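Response regulator receiver protein (Pseudoalteromonas atlantica T6c, PDB 3KTO) probably acts as a phosphorylation-responsive signalling switch in a two-component system. Local coordinates at residues E40-R44 against Q45-D49; V96-R100 against A101-D105. One frame throughout, in Å; residues are numbered along the deposited sequence.

Contact 1: residues E40-R44 against Q45-D49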
loop_
_atom_site.group_PDB
_atom_site.type_symbol
_atom_site.label_atom_id
_atom_site.label_comp_id
_atom_site.label_asym_id
_atom_site.label_seq_id
_atom_site.Cartn_x
_atom_site.Cartn_y
_atom_site.Cartn_z
ATOM N N GLU A 40 -11.832 -0.285 -16.776
ATOM C CA GLU A 40 -11.852 -0.552 -18.207
ATOM C C GLU A 40 -12.217 -2.018 -18.462
ATOM O O GLU A 40 -13.078 -2.318 -19.284
ATOM C CB GLU A 40 -10.485 -0.238 -18.809
ATOM C CG GLU A 40 -10.366 -0.562 -20.280
ATOM C CD GLU A 40 -8.949 -0.390 -20.791
ATOM O OE1 GLU A 40 -8.044 -1.095 -20.295
ATOM O OE2 GLU A 40 -8.741 0.451 -21.685
ATOM N N SER A 41 -11.559 -2.925 -17.745
ATOM C CA SER A 41 -11.819 -4.350 -17.888
ATOM C C SER A 41 -13.253 -4.709 -17.505
ATOM O O SER A 41 -13.910 -5.494 -18.193
ATOM C CB SER A 41 -10.851 -5.150 -17.023
ATOM O OG SER A 41 -11.113 -6.533 -17.146
ATOM N N PHE A 42 -13.745 -4.141 -16.406
ATOM C CA PHE A 42 -15.108 -4.426 -15.980
ATOM C C PHE A 42 -16.137 -3.898 -16.970
ATOM O O PHE A 42 -17.182 -4.512 -17.163
ATOM C CB PHE A 42 -15.415 -3.805 -14.620
ATOM C CG PHE A 42 -16.846 -3.969 -14.209
ATOM C CD1 PHE A 42 -17.325 -5.212 -13.796
ATOM C CD2 PHE A 42 -17.737 -2.905 -14.308
ATOM C CE1 PHE A 42 -18.673 -5.396 -13.491
ATOM C CE2 PHE A 42 -19.084 -3.078 -14.008
ATOM C CZ PHE A 42 -19.552 -4.331 -13.599
HETATM N N MSE A 43 -15.852 -2.748 -17.573
HETATM C CA MSE A 43 -16.779 -2.144 -18.523
HETATM C C MSE A 43 -16.943 -2.948 -19.808
HETATM O O MSE A 43 -17.816 -2.648 -20.619
HETATM C CB MSE A 43 -16.354 -0.712 -18.853
HETATM C CG MSE A 43 -16.569 0.257 -17.709
HETATM SE SE MSE A 43 -18.402 0.289 -17.119
HETATM C CE MSE A 43 -18.729 2.181 -17.413
ATOM N N ARG A 44 -16.110 -3.969 -19.990
ATOM C CA ARG A 44 -16.194 -4.825 -21.176
ATOM C C ARG A 44 -17.031 -6.045 -20.829
ATOM O O ARG A 44 -17.339 -6.870 -21.687
ATOM C CB ARG A 44 -14.803 -5.295 -21.601
ATOM C CG ARG A 44 -13.945 -4.253 -22.282
ATOM C CD ARG A 44 -12.561 -4.816 -22.542
ATOM N NE ARG A 44 -11.774 -3.992 -23.454
ATOM C CZ ARG A 44 -11.521 -2.699 -23.275
ATOM N NH1 ARG A 44 -11.995 -2.065 -22.210
ATOM N NH2 ARG A 44 -10.782 -2.039 -24.159
ATOM N N GLN A 45 -17.393 -6.144 -19.556
ATOM C CA GLN A 45 -18.162 -7.267 -19.048
ATOM C C GLN A 45 -19.657 -7.103 -19.228
ATOM O O GLN A 45 -20.225 -6.074 -18.876
ATOM C CB GLN A 45 -17.850 -7.464 -17.564
ATOM C CG GLN A 45 -18.636 -8.569 -16.884
ATOM C CD GLN A 45 -18.327 -9.935 -17.455
ATOM O OE1 GLN A 45 -17.167 -10.315 -17.579
ATOM N NE2 GLN A 45 -19.367 -10.683 -17.799
ATOM N N GLN A 46 -20.293 -8.129 -19.778
ATOM C CA GLN A 46 -21.733 -8.106 -19.973
ATOM C C GLN A 46 -22.334 -8.380 -18.596
ATOM O O GLN A 46 -22.277 -9.504 -18.099
ATOM C CB GLN A 46 -22.153 -9.199 -20.964
ATOM C CG GLN A 46 -23.008 -8.710 -22.135
ATOM C CD GLN A 46 -24.390 -8.221 -21.719
ATOM O OE1 GLN A 46 -25.213 -7.863 -22.566
ATOM N NE2 GLN A 46 -24.650 -8.206 -20.414
ATOM N N ILE A 47 -22.887 -7.346 -17.971
ATOM C CA ILE A 47 -23.471 -7.503 -16.647
ATOM C C ILE A 47 -24.493 -8.626 -16.658
ATOM O O ILE A 47 -25.514 -8.546 -17.340
ATOM C CB ILE A 47 -24.132 -6.204 -16.165
ATOM C CG1 ILE A 47 -23.099 -5.070 -16.182
ATOM C CG2 ILE A 47 -24.680 -6.395 -14.754
ATOM C CD1 ILE A 47 -23.586 -3.761 -15.593
ATOM N N SER A 48 -24.200 -9.675 -15.898
ATOM C CA SER A 48 -25.059 -10.846 -15.815
ATOM C C SER A 48 -26.346 -10.633 -15.028
ATOM O O SER A 48 -26.396 -9.829 -14.095
ATOM C CB SER A 48 -24.280 -12.008 -15.200
ATOM O OG SER A 48 -25.119 -13.131 -15.008
ATOM N N ASP A 49 -27.388 -11.366 -15.412
ATOM C CA ASP A 49 -28.675 -11.273 -14.735
ATOM C C ASP A 49 -28.604 -11.986 -13.389
ATOM O O ASP A 49 -29.513 -11.874 -12.570
ATOM C CB ASP A 49 -29.784 -11.889 -15.596
ATOM C CG ASP A 49 -30.194 -10.989 -16.752
ATOM O OD1 ASP A 49 -30.780 -9.914 -16.489
ATOM O OD2 ASP A 49 -29.926 -11.352 -17.921
HETATM O O HOH W 1 -20.045 -3.980 -17.329
#
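Phe42 meets Gln45 and Ile47 where the chain leaves helix 39-42 for strand 51-57. The tight part is at the backbone: Gln45 CB sits 3.1 Å from Phe42 O, and a type I beta turn is closed by Gln45 N to Phe42 O at 2.9 Å. The ring, with CG anti to the backbone N (chi1 175°), reaches more loosely toward the outgoing chain: CZ lies 4.4 Å from Ile47 CG1, and CD1 stands equally far from Gln45 CB. Phe36 and Tyr10 meet the ring edge-to-face and Leu74 of helix 66-76 also touches it, a setting that suits a large flat apolar group. Gln45 lies against strand 32-36 and bends at chi2 (64°), which lets NE2 donate to Gln46 O at 3.2 Å.

The solvent side belongs to Arg44 and Gln46. The extended Arg44 chain runs back along the helix until NH1 gives a bent bond to Glu40 O, 3.1 Å away, with that oxygen near the guanidinium plane. A water donates to Phe42 O and to Gln45 O, the latter at 2.6 Å, while lying over one face of the Phe42 ring, toward its rim. Phe42 O thus receives two donors, the Gln45 amide and the water, so the carbonyl at the turn remains satisfied beside a largely apolar ring.

Contact 2: residues V96-R100 against A101-D105; sequences VRAMR and ASAAD
Two backbone bonds from Ser102 and Ala103 back to Met99 and Ala98 form a Schellman motif that closes helix 92-100. The straighter one runs from Ala103 N to Ala98 O (3.2 Å, 158° at the hydrogen); the other joins Ser102 N to Met99 O at 3.0 Å, its donor standing well above the carbonyl plane. Ser102, donor of the second bond, takes positive phi (79°) as the C-prime residue, unusual for a residue with a side chain. Ala101 N shares itself weakly between Arg97 O and Ala98 O, and a water bridges Met99 O to Ala103 O.

Around this polar frame lie small apolar groups. Ala103 CB points back at the helix, 3.3 Å from Ala98 O and 4.4 Å from Ala98 CB; a methyl fits here against both backbone and side chain. The selenomethionine Met99, bent at chi2 and chi3, brings its end back to Ala103, with CE 3.5 Å from Ala103 CB, tighter than usual van der Waals contact. Ala101 packs its methyl near the Arg97 and Ala98 carbonyls and on Leu71 and Glu72 of helix 66-76, while Arg97 forms salt bridges with both Glu72 and Asp65. Farther out, the extended Arg100 chain brings one guanidinium face over Val96 CG1. The last-turn carbonyls of Ala98 and Met99 therefore stay bonded as the chain leaves the helix on its way to strand 105-108.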
loop_
_atom_site.group_PDB
_atom_site.type_symbol
_atom_site.label_atom_id
_atom_site.label_comp_id
_atom_site.label_asym_id
_atom_site.label_seq_id
_atom_site.Cartn_x
_atom_site.Cartn_y
_atom_site.Cartn_z
ATOM N N VAL A 96 -18.042 10.526 1.628
ATOM C CA VAL A 96 -19.308 11.193 1.360
ATOM C C VAL A 96 -19.726 11.011 -0.100
ATOM O O VAL A 96 -20.888 10.745 -0.391
ATOM C CB VAL A 96 -19.218 12.712 1.695
ATOM C CG1 VAL A 96 -20.483 13.436 1.242
ATOM C CG2 VAL A 96 -19.016 12.899 3.200
ATOM N N ARG A 97 -18.784 11.161 -1.019
ATOM C CA ARG A 97 -19.098 10.984 -2.432
ATOM C C ARG A 97 -19.603 9.556 -2.672
ATOM O O ARG A 97 -20.524 9.330 -3.457
ATOM C CB ARG A 97 -17.854 11.254 -3.274
ATOM C CG ARG A 97 -18.075 11.059 -4.748
ATOM C CD ARG A 97 -16.816 11.375 -5.538
ATOM N NE ARG A 97 -17.069 11.262 -6.970
ATOM C CZ ARG A 97 -16.187 11.587 -7.906
ATOM N NH1 ARG A 97 -14.990 12.047 -7.566
ATOM N NH2 ARG A 97 -16.509 11.449 -9.181
ATOM N N ALA A 98 -18.993 8.598 -1.983
ATOM C CA ALA A 98 -19.370 7.199 -2.097
ATOM C C ALA A 98 -20.807 6.993 -1.650
ATOM O O ALA A 98 -21.591 6.335 -2.343
ATOM C CB ALA A 98 -18.443 6.344 -1.257
HETATM N N MSE A 99 -21.161 7.559 -0.499
HETATM C CA MSE A 99 -22.519 7.412 0.006
HETATM C C MSE A 99 -23.537 8.088 -0.922
HETATM O O MSE A 99 -24.617 7.552 -1.150
HETATM C CB MSE A 99 -22.634 7.949 1.444
HETATM C CG MSE A 99 -21.749 7.200 2.481
HETATM SE SE MSE A 99 -21.719 5.252 2.334
HETATM C CE MSE A 99 -20.357 5.119 1.040
ATOM N N ARG A 100 -23.196 9.249 -1.474
ATOM C CA ARG A 100 -24.117 9.915 -2.395
ATOM C C ARG A 100 -24.233 9.131 -3.700
ATOM O O ARG A 100 -25.193 9.292 -4.446
ATOM C CB ARG A 100 -23.640 11.336 -2.703
ATOM C CG ARG A 100 -23.952 12.322 -1.597
ATOM C CD ARG A 100 -23.331 13.675 -1.856
ATOM N NE ARG A 100 -23.792 14.661 -0.887
ATOM C CZ ARG A 100 -23.104 15.745 -0.554
ATOM N NH1 ARG A 100 -21.922 15.973 -1.114
ATOM N NH2 ARG A 100 -23.591 16.600 0.335
ATOM N N ALA A 101 -23.244 8.290 -3.978
ATOM C CA ALA A 101 -23.252 7.495 -5.201
ATOM C C ALA A 101 -24.049 6.211 -4.985
ATOM O O ALA A 101 -24.020 5.305 -5.818
ATOM C CB ALA A 101 -21.823 7.173 -5.624
ATOM N N SER A 102 -24.740 6.151 -3.846
ATOM C CA SER A 102 -25.587 5.028 -3.452
ATOM C C SER A 102 -24.894 3.791 -2.891
ATOM O O SER A 102 -25.517 2.741 -2.770
ATOM C CB SER A 102 -26.483 4.594 -4.614
ATOM O OG SER A 102 -25.781 3.738 -5.501
ATOM N N ALA A 103 -23.619 3.897 -2.547
ATOM C CA ALA A 103 -22.911 2.746 -1.989
ATOM C C ALA A 103 -23.666 2.214 -0.772
ATOM O O ALA A 103 -24.173 2.992 0.028
ATOM C CB ALA A 103 -21.496 3.153 -1.585
ATOM N N ALA A 104 -23.753 0.893 -0.646
ATOM C CA ALA A 104 -24.443 0.284 0.496
ATOM C C ALA A 104 -23.588 0.429 1.756
ATOM O O ALA A 104 -24.107 0.507 2.861
ATOM C CB ALA A 104 -24.730 -1.196 0.224
ATOM N N ASP A 105 -22.271 0.460 1.578
ATOM C CA ASP A 105 -21.344 0.627 2.698
ATOM C C ASP A 105 -19.986 1.059 2.149
ATOM O O ASP A 105 -19.700 0.891 0.963
ATOM C CB ASP A 105 -21.212 -0.687 3.497
ATOM C CG ASP A 105 -20.628 -0.475 4.904
ATOM O OD1 ASP A 105 -20.608 0.674 5.384
ATOM O OD2 ASP A 105 -20.199 -1.467 5.537
HETATM O O HOH W 2 -25.647 5.357 0.029
#

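How the contacts relate
Both contacts finish a helix and lead the chain into a strand of the same parallel sheet, yet they share no element: contact 1 joins helix 39-42 to the central strand 51-57, contact 2 joins helix 92-100 to the edge strand 105-108. Their centres are 21 Å apart and their nearest atoms about 13 Å. Contact 1 lies at the surface and depends on one buried aromatic ring; contact 2 is partly buried and uses alanine methyls close to the backbone. A beta turn serves the first exit, a Schellman motif the second, and each has a bridging water. Helix 66-76 packs against both, through Leu74 at contact 1 and Leu71 at contact 2.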